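Local coordinates for tyrocidine synthetase 3 (Brevibacillus brevis, PDB 2JGP), which forms peptide bonds in tyrocidine biosynthesis, pairing a condensation domain with a carrier domain that probably bears the growing peptide, at residues L329-L334 / Q396-A401; Y337-A342 / K385-F390; A274-T279 / N373-R378. All coordinates share one frame; numbering follows the deposited sequence.

In the fold
All three contacts lie in the condensation domain. From the N terminus, helix 267-279 comes first and meets strand 373-379, 94 residues on, in contact 3. Within that interval runs helix 329-345, whose first turns enter contact 1 and whose middle enters contact 2. Strand 373-379 follows, and helix 387-403 then closes both loops: its start meets 337-342 in contact 2, its later turns meet 329-334 in contact 1. Contact 2 is thus nested inside contact 1, and the two touch at Val332 and Phe387, while contact 3 crosses both. Contacts 1 and 3 touch directly, Ala401 packing on Trp276, so helix 387-403 joins helix 329-345 to the region of helix 267-279 and strand 373-379.

Contact 1 (L329-L334 / Q396-A401); sequences LYMVLL and QNALDA. With NA (sodium ion), chain F.
Met331 reaches across from helix 329-345 and sets its terminal methyl against Ala398 and Leu399 of helix 387-403. The thioether chain is stretched out, with chi2 169° and chi3 -171°, which carries CE well beyond the helix surface. There it lies 4.3 Å from Ala398 CB and 4.4 Å from Leu399 CD2, so a single methyl touches two successive residues. Ala398 offers only its short CB, and the long methionine bridges backbones whose nearest CA atoms, those of Met331 and Ala398, are 7.8 Å apart. This is light, apolar helix-helix packing inside the condensation domain, joining the start of helix 329-345 to the later turns of helix 387-403.

Elsewhere on helix 387-403 a sodium ion is bound by an i, i+4 pair. Gln396 bends at chi2 (52°) and presents OE1 at 2.2 Å from the sodium, while Asp400 OD1 lies at 2.7 Å; two waters complete the ligands seen. Leu399 turns its CD2 to Met331, yet its CB is 3.8 Å from the ion.

Around this pair, Leu334 packs on Val394 of helix 387-403 and Met377 of strand 373-379, Leu329 and Val332 face helix 312-325, and Leu333 lies against strand 430-435.

Contact 2 (Y337-A342 / K385-F390); sequences YNVLLA and KTFSEF
This is a buried packing contact between two helices, made where the middle of helix 329-345 meets the first turn of helix 387-403. Two phenylalanines from the latter meet Asn338 and Val339, each presenting a ring edge. Phe390 brings CZ to 3.5 Å from Asn338 CB, which lies in the plane of the ring, and the amide plane of Asn338 is turned 61° from that ring. The other end of the asparagine is engaged within its own helix, where ND2 donates to Leu334 O. Beside this pair, Val339 CG1 sits 4.1 Å from Phe387 CE1, again near the ring plane. Phe387 has CG anti to its backbone N (chi1 179°), a setting that swings the ring toward Val339.

The turn bearing these rings begins with a capping box. Glu389 N donates to Thr386 OG1 at 3.0 Å, and Thr386 N returns a bond to Glu389 OE1 at 2.9 Å, nearly straight at 165° and using the anti lone pair of the carboxylate. The N-cap Thr386 and Glu389 thus bond reciprocally, and the N-H of Glu389 in the first turn gains a side-chain acceptor. Farther out, Phe387 packs on Ile506 of helix 489-508, and Phe390 on Pro381 and Asn379.

Contact 3 (A274-T279 / N373-R378); sequences AYWLQT and NTLAMR
Trp276 and Thr279, near the C-terminal end of helix 267-279, pack against strand 373-379, one strand of a two-stranded antiparallel sheet with strand 350-356 in the condensation domain. The axes of the two short segments approach to 10.7 Å, with 41° between their directions.

Apolar packing centres on the indole of Trp276. Its CZ2 meets Leu375 CD2 at 4.1 Å, with the two side chains crossing at about a right angle. With CG anti to the carbonyl carbon (chi1 -67°), the benzo portion of the ring extends to the strand. Within the helix, Tyr275 CD2 lies 3.7 Å above the centre of one indole face. Farther along, Thr279 CG2 comes to 4.4 Å from Arg378 CB.

Among the polar neighbours, Ala376 O sits at the indole edge, near its plane, 3.3 Å from Trp276 CZ3, while Trp276 NE1 donates to His404 O. Arg378 runs extended from CG to NE past the last turn of the helix, where its NH1 is 3.0 Å from Thr279 O. The guanidinium is held by salt bridges from NH2 to Asp349 and from NH1 to Asp282, an acidic setting that would be expected to favour its positive charge.

Inside the helix, Tyr275 O receives two donors from the same residue on opposite faces of its carbonyl plane: Thr279 N, and Thr279 OG1 at 2.9 Å, which stands 36° out of that plane.

Contact 1 (L329-L334 / Q396-A401)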
ATOM      1  N   LEU A 329      -3.372  -6.328 -14.547  1.00 60.20           N
ATOM      2  CA  LEU A 329      -2.030  -6.896 -14.619  1.00 60.20           C
ATOM      3  C   LEU A 329      -1.566  -7.295 -13.222  1.00 59.77           C
ATOM      4  O   LEU A 329      -0.981  -8.356 -13.034  1.00 59.11           O
ATOM      5  CB  LEU A 329      -1.049  -5.904 -15.248  1.00 60.32           C
ATOM      6  CG  LEU A 329       0.409  -6.360 -15.326  1.00 60.93           C
ATOM      7  CD1 LEU A 329       0.540  -7.716 -16.025  1.00 60.89           C
ATOM      8  CD2 LEU A 329       1.243  -5.305 -16.024  1.00 61.77           C
ATOM      9  N   TYR A 330      -1.866  -6.451 -12.238  1.00 59.65           N
ATOM     10  CA  TYR A 330      -1.606  -6.772 -10.839  1.00 59.32           C
ATOM     11  C   TYR A 330      -2.106  -8.170 -10.471  1.00 58.73           C
ATOM     12  O   TYR A 330      -1.369  -8.966  -9.886  1.00 58.26           O
ATOM     13  CB  TYR A 330      -2.283  -5.735  -9.933  1.00 60.20           C
ATOM     14  CG  TYR A 330      -2.047  -5.951  -8.464  1.00 61.39           C
ATOM     15  CD1 TYR A 330      -1.058  -5.242  -7.793  1.00 63.52           C
ATOM     16  CD2 TYR A 330      -2.817  -6.858  -7.739  1.00 62.63           C
ATOM     17  CE1 TYR A 330      -0.835  -5.433  -6.443  1.00 64.49           C
ATOM     18  CE2 TYR A 330      -2.603  -7.058  -6.394  1.00 64.20           C
ATOM     19  CZ  TYR A 330      -1.607  -6.343  -5.752  1.00 64.59           C
ATOM     20  OH  TYR A 330      -1.389  -6.527  -4.416  1.00 65.63           O
ATOM     21  N   MET A 331      -3.359  -8.460 -10.810  1.00 57.69           N
ATOM     22  CA  MET A 331      -3.968  -9.753 -10.475  1.00 57.41           C
ATOM     23  C   MET A 331      -3.298 -10.930 -11.186  1.00 56.65           C
ATOM     24  O   MET A 331      -3.109 -11.990 -10.595  1.00 56.61           O
ATOM     25  CB  MET A 331      -5.459  -9.754 -10.804  1.00 57.23           C
ATOM     26  CG  MET A 331      -6.321  -8.888  -9.889  1.00 58.15           C
ATOM     27  SD  MET A 331      -7.977  -8.734 -10.591  1.00 59.18           S
ATOM     28  CE  MET A 331      -8.701  -7.493  -9.508  1.00 57.88           C
ATOM     29  N   VAL A 332      -2.967 -10.743 -12.458  1.00 56.28           N
ATOM     30  CA  VAL A 332      -2.321 -11.784 -13.257  1.00 55.53           C
ATOM     31  C   VAL A 332      -0.977 -12.151 -12.624  1.00 55.52           C
ATOM     32  O   VAL A 332      -0.681 -13.324 -12.396  1.00 54.85           O
ATOM     33  CB  VAL A 332      -2.107 -11.311 -14.712  1.00 55.75           C
ATOM     34  CG1 VAL A 332      -1.203 -12.287 -15.482  1.00 55.50           C
ATOM     35  CG2 VAL A 332      -3.458 -11.128 -15.425  1.00 54.82           C
ATOM     36  N   LEU A 333      -0.185 -11.129 -12.317  1.00 55.37           N
ATOM     37  CA  LEU A 333       1.125 -11.321 -11.686  1.00 55.21           C
ATOM     38  C   LEU A 333       1.021 -11.945 -10.288  1.00 55.22           C
ATOM     39  O   LEU A 333       1.818 -12.822  -9.933  1.00 55.10           O
ATOM     40  CB  LEU A 333       1.871  -9.995 -11.612  1.00 55.06           C
ATOM     41  CG  LEU A 333       2.181  -9.308 -12.935  1.00 54.99           C
ATOM     42  CD1 LEU A 333       2.788  -7.941 -12.676  1.00 54.55           C
ATOM     43  CD2 LEU A 333       3.097 -10.162 -13.794  1.00 55.75           C
ATOM     44  N   LEU A 334       0.053 -11.495  -9.493  1.00 55.52           N
ATOM     45  CA  LEU A 334      -0.173 -12.094  -8.179  1.00 55.74           C
ATOM     46  C   LEU A 334      -0.544 -13.562  -8.326  1.00 55.69           C
ATOM     47  O   LEU A 334      -0.081 -14.412  -7.561  1.00 55.73           O
ATOM     48  CB  LEU A 334      -1.275 -11.351  -7.412  1.00 56.12           C
ATOM     49  CG  LEU A 334      -1.663 -11.926  -6.042  1.00 56.47           C
ATOM     50  CD1 LEU A 334      -0.444 -12.015  -5.103  1.00 57.15           C
ATOM     51  CD2 LEU A 334      -2.778 -11.088  -5.429  1.00 57.06           C
ATOM     52  N   GLN A 396     -11.411 -12.517  -7.578  1.00 55.30           N
ATOM     53  CA  GLN A 396     -12.542 -12.486  -6.661  1.00 55.91           C
ATOM     54  C   GLN A 396     -12.100 -12.206  -5.226  1.00 55.48           C
ATOM     55  O   GLN A 396     -12.711 -11.396  -4.528  1.00 55.22           O
ATOM     56  CB  GLN A 396     -13.318 -13.810  -6.729  1.00 56.34           C
ATOM     57  CG  GLN A 396     -14.736 -13.739  -6.205  1.00 58.44           C
ATOM     58  CD  GLN A 396     -15.551 -12.614  -6.840  1.00 59.79           C
ATOM     59  OE1 GLN A 396     -15.963 -11.677  -6.155  1.00 63.34           O
ATOM     60  NE2 GLN A 396     -15.738 -12.676  -8.147  1.00 60.49           N
ATOM     61  N   ASN A 397     -11.039 -12.880  -4.795  1.00 55.02           N
ATOM     62  CA  ASN A 397     -10.510 -12.688  -3.452  1.00 54.75           C
ATOM     63  C   ASN A 397      -9.893 -11.308  -3.275  1.00 54.71           C
ATOM     64  O   ASN A 397      -9.941 -10.742  -2.182  1.00 54.49           O
ATOM     65  CB  ASN A 397      -9.496 -13.786  -3.123  1.00 54.98           C
ATOM     66  CG  ASN A 397     -10.148 -15.137  -2.943  1.00 54.65           C
ATOM     67  OD1 ASN A 397     -11.298 -15.231  -2.496  1.00 56.23           O
ATOM     68  ND2 ASN A 397      -9.432 -16.196  -3.307  1.00 55.13           N
ATOM     69  N   ALA A 398      -9.319 -10.772  -4.350  1.00 54.56           N
ATOM     70  CA  ALA A 398      -8.743  -9.429  -4.327  1.00 54.76           C
ATOM     71  C   ALA A 398      -9.838  -8.380  -4.175  1.00 54.58           C
ATOM     72  O   ALA A 398      -9.751  -7.501  -3.315  1.00 54.99           O
ATOM     73  CB  ALA A 398      -7.930  -9.174  -5.584  1.00 54.68           C
ATOM     74  N   LEU A 399     -10.875  -8.490  -4.995  1.00 54.64           N
ATOM     75  CA  LEU A 399     -12.008  -7.579  -4.915  1.00 54.70           C
ATOM     76  C   LEU A 399     -12.675  -7.652  -3.542  1.00 54.52           C
ATOM     77  O   LEU A 399     -13.008  -6.622  -2.968  1.00 54.15           O
ATOM     78  CB  LEU A 399     -13.027  -7.886  -6.015  1.00 54.96           C
ATOM     79  CG  LEU A 399     -12.573  -7.560  -7.444  1.00 55.61           C
ATOM     80  CD1 LEU A 399     -13.602  -8.047  -8.455  1.00 56.20           C
ATOM     81  CD2 LEU A 399     -12.339  -6.063  -7.589  1.00 56.70           C
ATOM     82  N   ASP A 400     -12.851  -8.865  -3.021  1.00 54.54           N
ATOM     83  CA  ASP A 400     -13.422  -9.061  -1.685  1.00 54.76           C
ATOM     84  C   ASP A 400     -12.534  -8.405  -0.634  1.00 54.36           C
ATOM     85  O   ASP A 400     -13.031  -7.755   0.284  1.00 54.40           O
ATOM     86  CB  ASP A 400     -13.589 -10.551  -1.365  1.00 55.38           C
ATOM     87  CG  ASP A 400     -14.691 -11.220  -2.177  1.00 56.44           C
ATOM     88  OD1 ASP A 400     -15.506 -10.512  -2.808  1.00 58.78           O
ATOM     89  OD2 ASP A 400     -14.744 -12.470  -2.185  1.00 58.47           O
ATOM     90  N   ALA A 401     -11.221  -8.570  -0.778  1.00 54.21           N
ATOM     91  CA  ALA A 401     -10.254  -7.965   0.138  1.00 54.30           C
ATOM     92  C   ALA A 401     -10.341  -6.442   0.103  1.00 54.50           C
ATOM     93  O   ALA A 401     -10.412  -5.795   1.149  1.00 54.09           O
ATOM     94  CB  ALA A 401      -8.839  -8.428  -0.210  1.00 54.12           C
TER
HETATM   95 NA    NA F1527     -16.322  -9.702  -5.251  1.00 69.22          NA
HETATM   96  O   HOH W   1     -17.447  -9.138  -7.226  1.00 45.46           O
HETATM   97  O   HOH W   2     -16.056  -8.085  -3.933  1.00 50.10           O

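Contact 2 (Y337-A342 / K385-F390)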
ATOM      1  N   TYR A 337       2.503 -15.406  -9.255  1.00 56.69           N
ATOM      2  CA  TYR A 337       3.362 -15.486  -8.087  1.00 56.69           C
ATOM      3  C   TYR A 337       2.893 -16.610  -7.161  1.00 56.72           C
ATOM      4  O   TYR A 337       3.711 -17.389  -6.670  1.00 57.23           O
ATOM      5  CB  TYR A 337       3.414 -14.135  -7.370  1.00 56.97           C
ATOM      6  CG  TYR A 337       4.362 -14.106  -6.198  1.00 56.77           C
ATOM      7  CD1 TYR A 337       5.712 -14.397  -6.365  1.00 56.99           C
ATOM      8  CD2 TYR A 337       3.912 -13.775  -4.924  1.00 57.19           C
ATOM      9  CE1 TYR A 337       6.590 -14.373  -5.285  1.00 56.96           C
ATOM     10  CE2 TYR A 337       4.785 -13.749  -3.840  1.00 57.40           C
ATOM     11  CZ  TYR A 337       6.121 -14.043  -4.032  1.00 57.04           C
ATOM     12  OH  TYR A 337       6.991 -14.024  -2.962  1.00 58.15           O
ATOM     13  N   ASN A 338       1.584 -16.723  -6.951  1.00 56.60           N
ATOM     14  CA  ASN A 338       1.035 -17.834  -6.164  1.00 56.84           C
ATOM     15  C   ASN A 338       1.379 -19.229  -6.706  1.00 56.94           C
ATOM     16  O   ASN A 338       1.665 -20.147  -5.928  1.00 56.70           O
ATOM     17  CB  ASN A 338      -0.480 -17.713  -6.010  1.00 56.74           C
ATOM     18  CG  ASN A 338      -0.875 -16.836  -4.849  1.00 56.49           C
ATOM     19  OD1 ASN A 338      -1.209 -17.333  -3.771  1.00 56.95           O
ATOM     20  ND2 ASN A 338      -0.839 -15.529  -5.057  1.00 55.07           N
ATOM     21  N   VAL A 339       1.346 -19.401  -8.026  1.00 57.31           N
ATOM     22  CA  VAL A 339       1.731 -20.698  -8.610  1.00 57.77           C
ATOM     23  C   VAL A 339       3.244 -20.954  -8.469  1.00 57.70           C
ATOM     24  O   VAL A 339       3.661 -22.089  -8.235  1.00 57.79           O
ATOM     25  CB  VAL A 339       1.216 -20.923 -10.075  1.00 58.19           C
ATOM     26  CG1 VAL A 339       0.815 -19.630 -10.762  1.00 59.39           C
ATOM     27  CG2 VAL A 339       2.222 -21.723 -10.917  1.00 57.72           C
ATOM     28  N   LEU A 340       4.045 -19.894  -8.569  1.00 57.52           N
ATOM     29  CA  LEU A 340       5.490 -19.974  -8.327  1.00 57.61           C
ATOM     30  C   LEU A 340       5.766 -20.514  -6.923  1.00 57.22           C
ATOM     31  O   LEU A 340       6.511 -21.482  -6.753  1.00 57.09           O
ATOM     32  CB  LEU A 340       6.131 -18.591  -8.479  1.00 57.77           C
ATOM     33  CG  LEU A 340       7.621 -18.435  -8.837  1.00 59.17           C
ATOM     34  CD1 LEU A 340       8.238 -17.307  -8.034  1.00 58.47           C
ATOM     35  CD2 LEU A 340       8.440 -19.698  -8.696  1.00 59.86           C
ATOM     36  N   LEU A 341       5.149 -19.884  -5.925  1.00 56.99           N
ATOM     37  CA  LEU A 341       5.316 -20.294  -4.530  1.00 56.91           C
ATOM     38  C   LEU A 341       4.778 -21.705  -4.295  1.00 56.88           C
ATOM     39  O   LEU A 341       5.386 -22.487  -3.568  1.00 56.49           O
ATOM     40  CB  LEU A 341       4.614 -19.308  -3.585  1.00 56.90           C
ATOM     41  CG  LEU A 341       5.144 -17.868  -3.534  1.00 56.86           C
ATOM     42  CD1 LEU A 341       4.266 -17.024  -2.630  1.00 56.48           C
ATOM     43  CD2 LEU A 341       6.597 -17.827  -3.078  1.00 55.98           C
ATOM     44  N   ALA A 342       3.634 -22.015  -4.904  1.00 56.91           N
ATOM     45  CA  ALA A 342       3.020 -23.339  -4.788  1.00 57.27           C
ATOM     46  C   ALA A 342       3.960 -24.448  -5.265  1.00 57.50           C
ATOM     47  O   ALA A 342       4.040 -25.514  -4.650  1.00 57.78           O
ATOM     48  CB  ALA A 342       1.711 -23.387  -5.569  1.00 57.24           C
ATOM     49  N   LYS A 385      -6.592 -27.259 -10.862  1.00 57.68           N
ATOM     50  CA  LYS A 385      -7.224 -26.041 -11.372  1.00 57.18           C
ATOM     51  C   LYS A 385      -6.543 -25.562 -12.647  1.00 56.87           C
ATOM     52  O   LYS A 385      -5.338 -25.713 -12.800  1.00 56.94           O
ATOM     53  CB  LYS A 385      -7.171 -24.928 -10.320  1.00 56.90           C
ATOM     54  CG  LYS A 385      -8.106 -25.159  -9.153  1.00 56.78           C
ATOM     55  CD  LYS A 385      -7.996 -24.057  -8.122  1.00 56.21           C
ATOM     56  CE  LYS A 385      -8.944 -24.312  -6.967  1.00 55.76           C
ATOM     57  NZ  LYS A 385      -8.708 -23.388  -5.829  1.00 53.28           N
ATOM     58  N   THR A 386      -7.321 -24.987 -13.562  1.00 56.66           N
ATOM     59  CA  THR A 386      -6.751 -24.301 -14.716  1.00 56.34           C
ATOM     60  C   THR A 386      -6.237 -22.962 -14.218  1.00 56.68           C
ATOM     61  O   THR A 386      -6.767 -22.422 -13.240  1.00 56.33           O
ATOM     62  CB  THR A 386      -7.789 -24.078 -15.836  1.00 56.41           C
ATOM     63  OG1 THR A 386      -8.802 -23.183 -15.381  1.00 54.66           O
ATOM     64  CG2 THR A 386      -8.435 -25.399 -16.263  1.00 56.35           C
ATOM     65  N   PHE A 387      -5.198 -22.422 -14.849  1.00 56.89           N
ATOM     66  CA  PHE A 387      -4.720 -21.103 -14.440  1.00 56.87           C
ATOM     67  C   PHE A 387      -5.843 -20.088 -14.601  1.00 56.83           C
ATOM     68  O   PHE A 387      -6.001 -19.201 -13.772  1.00 55.98           O
ATOM     69  CB  PHE A 387      -3.491 -20.648 -15.227  1.00 57.14           C
ATOM     70  CG  PHE A 387      -3.014 -19.277 -14.836  1.00 56.94           C
ATOM     71  CD1 PHE A 387      -2.270 -19.095 -13.680  1.00 57.37           C
ATOM     72  CD2 PHE A 387      -3.337 -18.165 -15.605  1.00 57.38           C
ATOM     73  CE1 PHE A 387      -1.841 -17.827 -13.300  1.00 57.28           C
ATOM     74  CE2 PHE A 387      -2.914 -16.893 -15.234  1.00 57.03           C
ATOM     75  CZ  PHE A 387      -2.167 -16.725 -14.078  1.00 56.93           C
ATOM     76  N   SER A 388      -6.631 -20.238 -15.663  1.00 56.90           N
ATOM     77  CA  SER A 388      -7.749 -19.332 -15.918  1.00 57.37           C
ATOM     78  C   SER A 388      -8.716 -19.266 -14.733  1.00 56.91           C
ATOM     79  O   SER A 388      -9.069 -18.174 -14.275  1.00 57.07           O
ATOM     80  CB  SER A 388      -8.492 -19.748 -17.193  1.00 57.45           C
ATOM     81  OG  SER A 388      -9.541 -18.840 -17.474  1.00 61.36           O
ATOM     82  N   GLU A 389      -9.122 -20.421 -14.211  1.00 56.62           N
ATOM     83  CA  GLU A 389     -10.067 -20.434 -13.091  1.00 56.65           C
ATOM     84  C   GLU A 389      -9.398 -19.990 -11.785  1.00 56.16           C
ATOM     85  O   GLU A 389     -10.029 -19.324 -10.967  1.00 55.60           O
ATOM     86  CB  GLU A 389     -10.738 -21.801 -12.930  1.00 56.97           C
ATOM     87  CG  GLU A 389      -9.902 -22.863 -12.264  1.00 58.04           C
ATOM     88  CD  GLU A 389     -10.623 -24.193 -12.198  1.00 59.90           C
ATOM     89  OE1 GLU A 389     -10.119 -25.179 -12.780  1.00 59.08           O
ATOM     90  OE2 GLU A 389     -11.707 -24.239 -11.577  1.00 62.43           O
ATOM     91  N   PHE A 390      -8.131 -20.357 -11.596  1.00 55.70           N
ATOM     92  CA  PHE A 390      -7.364 -19.896 -10.433  1.00 55.59           C
ATOM     93  C   PHE A 390      -7.229 -18.374 -10.438  1.00 55.62           C
ATOM     94  O   PHE A 390      -7.417 -17.718  -9.404  1.00 55.12           O
ATOM     95  CB  PHE A 390      -5.971 -20.531 -10.389  1.00 55.75           C
ATOM     96  CG  PHE A 390      -5.116 -20.009  -9.269  1.00 56.09           C
ATOM     97  CD1 PHE A 390      -5.489 -20.219  -7.947  1.00 56.43           C
ATOM     98  CD2 PHE A 390      -3.963 -19.275  -9.530  1.00 55.84           C
ATOM     99  CE1 PHE A 390      -4.716 -19.725  -6.905  1.00 56.14           C
ATOM    100  CE2 PHE A 390      -3.187 -18.776  -8.491  1.00 55.72           C
ATOM    101  CZ  PHE A 390      -3.566 -19.002  -7.176  1.00 56.05           C
TER

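Contact 3 (A274-T279 / N373-R378)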
ATOM      1  N   ALA A 274     -15.502  -9.323  10.081  1.00 48.84           N
ATOM      2  CA  ALA A 274     -16.077 -10.657   9.894  1.00 48.94           C
ATOM      3  C   ALA A 274     -15.531 -11.350   8.660  1.00 49.19           C
ATOM      4  O   ALA A 274     -15.262 -12.554   8.692  1.00 48.65           O
ATOM      5  CB  ALA A 274     -17.591 -10.576   9.813  1.00 48.90           C
ATOM      6  N   TYR A 275     -15.363 -10.592   7.576  1.00 49.58           N
ATOM      7  CA  TYR A 275     -14.791 -11.139   6.351  1.00 50.06           C
ATOM      8  C   TYR A 275     -13.430 -11.791   6.607  1.00 50.27           C
ATOM      9  O   TYR A 275     -13.177 -12.907   6.156  1.00 50.53           O
ATOM     10  CB  TYR A 275     -14.657 -10.070   5.254  1.00 50.35           C
ATOM     11  CG  TYR A 275     -13.897 -10.604   4.066  1.00 50.43           C
ATOM     12  CD1 TYR A 275     -14.536 -11.368   3.092  1.00 51.10           C
ATOM     13  CD2 TYR A 275     -12.524 -10.402   3.947  1.00 51.18           C
ATOM     14  CE1 TYR A 275     -13.834 -11.883   2.022  1.00 52.09           C
ATOM     15  CE2 TYR A 275     -11.817 -10.920   2.886  1.00 51.50           C
ATOM     16  CZ  TYR A 275     -12.470 -11.653   1.924  1.00 51.82           C
ATOM     17  OH  TYR A 275     -11.752 -12.168   0.873  1.00 54.06           O
ATOM     18  N   TRP A 276     -12.566 -11.091   7.338  1.00 50.28           N
ATOM     19  CA  TRP A 276     -11.209 -11.556   7.588  1.00 50.43           C
ATOM     20  C   TRP A 276     -11.161 -12.711   8.581  1.00 50.79           C
ATOM     21  O   TRP A 276     -10.363 -13.635   8.424  1.00 50.66           O
ATOM     22  CB  TRP A 276     -10.338 -10.396   8.067  1.00 50.53           C
ATOM     23  CG  TRP A 276     -10.134  -9.386   6.985  1.00 50.03           C
ATOM     24  CD1 TRP A 276     -10.675  -8.143   6.917  1.00 50.72           C
ATOM     25  CD2 TRP A 276      -9.377  -9.564   5.785  1.00 50.87           C
ATOM     26  NE1 TRP A 276     -10.282  -7.518   5.756  1.00 50.11           N
ATOM     27  CE2 TRP A 276      -9.484  -8.369   5.041  1.00 50.45           C
ATOM     28  CE3 TRP A 276      -8.609 -10.613   5.268  1.00 50.38           C
ATOM     29  CZ2 TRP A 276      -8.852  -8.192   3.809  1.00 51.25           C
ATOM     30  CZ3 TRP A 276      -7.971 -10.437   4.052  1.00 50.91           C
ATOM     31  CH2 TRP A 276      -8.099  -9.229   3.333  1.00 50.70           C
ATOM     32  N   LEU A 277     -12.024 -12.665   9.590  1.00 51.55           N
ATOM     33  CA  LEU A 277     -12.090 -13.738  10.580  1.00 51.81           C
ATOM     34  C   LEU A 277     -12.569 -15.032   9.926  1.00 52.57           C
ATOM     35  O   LEU A 277     -12.036 -16.102  10.211  1.00 52.69           O
ATOM     36  CB  LEU A 277     -12.985 -13.341  11.756  1.00 51.83           C
ATOM     37  CG  LEU A 277     -12.530 -12.101  12.535  1.00 51.42           C
ATOM     38  CD1 LEU A 277     -13.367 -11.921  13.789  1.00 51.29           C
ATOM     39  CD2 LEU A 277     -11.042 -12.168  12.878  1.00 51.22           C
ATOM     40  N   GLN A 278     -13.561 -14.922   9.044  1.00 53.25           N
ATOM     41  CA  GLN A 278     -14.045 -16.058   8.251  1.00 53.77           C
ATOM     42  C   GLN A 278     -12.938 -16.604   7.354  1.00 54.01           C
ATOM     43  O   GLN A 278     -12.695 -17.810   7.326  1.00 53.73           O
ATOM     44  CB  GLN A 278     -15.236 -15.638   7.375  1.00 54.07           C
ATOM     45  CG  GLN A 278     -16.534 -15.409   8.141  1.00 55.50           C
ATOM     46  CD  GLN A 278     -17.540 -14.516   7.406  1.00 56.83           C
ATOM     47  OE1 GLN A 278     -18.543 -14.107   7.983  1.00 58.17           O
ATOM     48  NE2 GLN A 278     -17.264 -14.203   6.139  1.00 57.98           N
ATOM     49  N   THR A 279     -12.276 -15.709   6.618  1.00 54.19           N
ATOM     50  CA  THR A 279     -11.209 -16.087   5.692  1.00 54.57           C
ATOM     51  C   THR A 279     -10.109 -16.928   6.354  1.00 55.06           C
ATOM     52  O   THR A 279      -9.575 -17.846   5.729  1.00 54.75           O
ATOM     53  CB  THR A 279     -10.576 -14.838   5.014  1.00 54.55           C
ATOM     54  OG1 THR A 279     -11.554 -14.187   4.191  1.00 54.11           O
ATOM     55  CG2 THR A 279      -9.371 -15.219   4.153  1.00 54.40           C
ATOM     56  N   ASN A 373      -1.463   0.082   4.198  1.00 61.77           N
ATOM     57  CA  ASN A 373      -2.092  -1.041   4.892  1.00 62.68           C
ATOM     58  C   ASN A 373      -1.612  -2.286   4.173  1.00 62.54           C
ATOM     59  O   ASN A 373      -1.156  -2.196   3.040  1.00 62.92           O
ATOM     60  CB  ASN A 373      -3.623  -0.922   4.797  1.00 62.84           C
ATOM     61  CG  ASN A 373      -4.374  -1.837   5.775  1.00 64.44           C
ATOM     62  OD1 ASN A 373      -3.814  -2.346   6.752  1.00 65.75           O
ATOM     63  ND2 ASN A 373      -5.672  -2.024   5.516  1.00 65.97           N
ATOM     64  N   THR A 374      -1.685  -3.438   4.826  1.00 62.78           N
ATOM     65  CA  THR A 374      -1.358  -4.698   4.170  1.00 62.77           C
ATOM     66  C   THR A 374      -2.569  -5.610   4.273  1.00 62.21           C
ATOM     67  O   THR A 374      -3.237  -5.668   5.317  1.00 62.86           O
ATOM     68  CB  THR A 374      -0.128  -5.386   4.789  1.00 63.18           C
ATOM     69  OG1 THR A 374       0.985  -4.487   4.776  1.00 63.73           O
ATOM     70  CG2 THR A 374       0.241  -6.644   4.000  1.00 63.90           C
ATOM     71  N   LEU A 375      -2.873  -6.283   3.171  1.00 60.86           N
ATOM     72  CA  LEU A 375      -3.917  -7.284   3.151  1.00 60.09           C
ATOM     73  C   LEU A 375      -3.259  -8.653   3.080  1.00 59.30           C
ATOM     74  O   LEU A 375      -2.358  -8.860   2.275  1.00 59.28           O
ATOM     75  CB  LEU A 375      -4.819  -7.091   1.937  1.00 59.98           C
ATOM     76  CG  LEU A 375      -5.359  -5.678   1.713  1.00 60.69           C
ATOM     77  CD1 LEU A 375      -6.191  -5.653   0.433  1.00 61.36           C
ATOM     78  CD2 LEU A 375      -6.158  -5.192   2.916  1.00 60.98           C
ATOM     79  N   ALA A 376      -3.717  -9.578   3.917  1.00 58.17           N
ATOM     80  CA  ALA A 376      -3.282 -10.967   3.841  1.00 57.22           C
ATOM     81  C   ALA A 376      -4.108 -11.653   2.765  1.00 56.55           C
ATOM     82  O   ALA A 376      -5.266 -12.001   2.996  1.00 55.79           O
ATOM     83  CB  ALA A 376      -3.471 -11.657   5.179  1.00 57.15           C
ATOM     84  N   MET A 377      -3.518 -11.837   1.590  1.00 56.02           N
ATOM     85  CA  MET A 377      -4.235 -12.404   0.457  1.00 56.17           C
ATOM     86  C   MET A 377      -4.050 -13.922   0.420  1.00 55.69           C
ATOM     87  O   MET A 377      -2.939 -14.413   0.194  1.00 54.98           O
ATOM     88  CB  MET A 377      -3.728 -11.773  -0.841  1.00 56.70           C
ATOM     89  CG  MET A 377      -4.721 -11.800  -1.955  1.00 58.38           C
ATOM     90  SD  MET A 377      -6.061 -10.611  -1.707  1.00 60.48           S
ATOM     91  CE  MET A 377      -5.331  -9.070  -2.228  1.00 60.49           C
ATOM     92  N   ARG A 378      -5.139 -14.654   0.649  1.00 55.13           N
ATOM     93  CA  ARG A 378      -5.109 -16.117   0.676  1.00 55.35           C
ATOM     94  C   ARG A 378      -5.687 -16.692  -0.609  1.00 55.26           C
ATOM     95  O   ARG A 378      -6.783 -16.325  -1.022  1.00 55.62           O
ATOM     96  CB  ARG A 378      -5.893 -16.652   1.876  1.00 55.22           C
ATOM     97  CG  ARG A 378      -5.883 -18.173   2.008  1.00 54.91           C
ATOM     98  CD  ARG A 378      -6.665 -18.594   3.230  1.00 55.52           C
ATOM     99  NE  ARG A 378      -6.606 -20.037   3.469  1.00 55.88           N
ATOM    100  CZ  ARG A 378      -6.931 -20.619   4.621  1.00 57.09           C
ATOM    101  NH1 ARG A 378      -7.346 -19.897   5.660  1.00 57.27           N
ATOM    102  NH2 ARG A 378      -6.841 -21.938   4.743  1.00 57.34           N
TER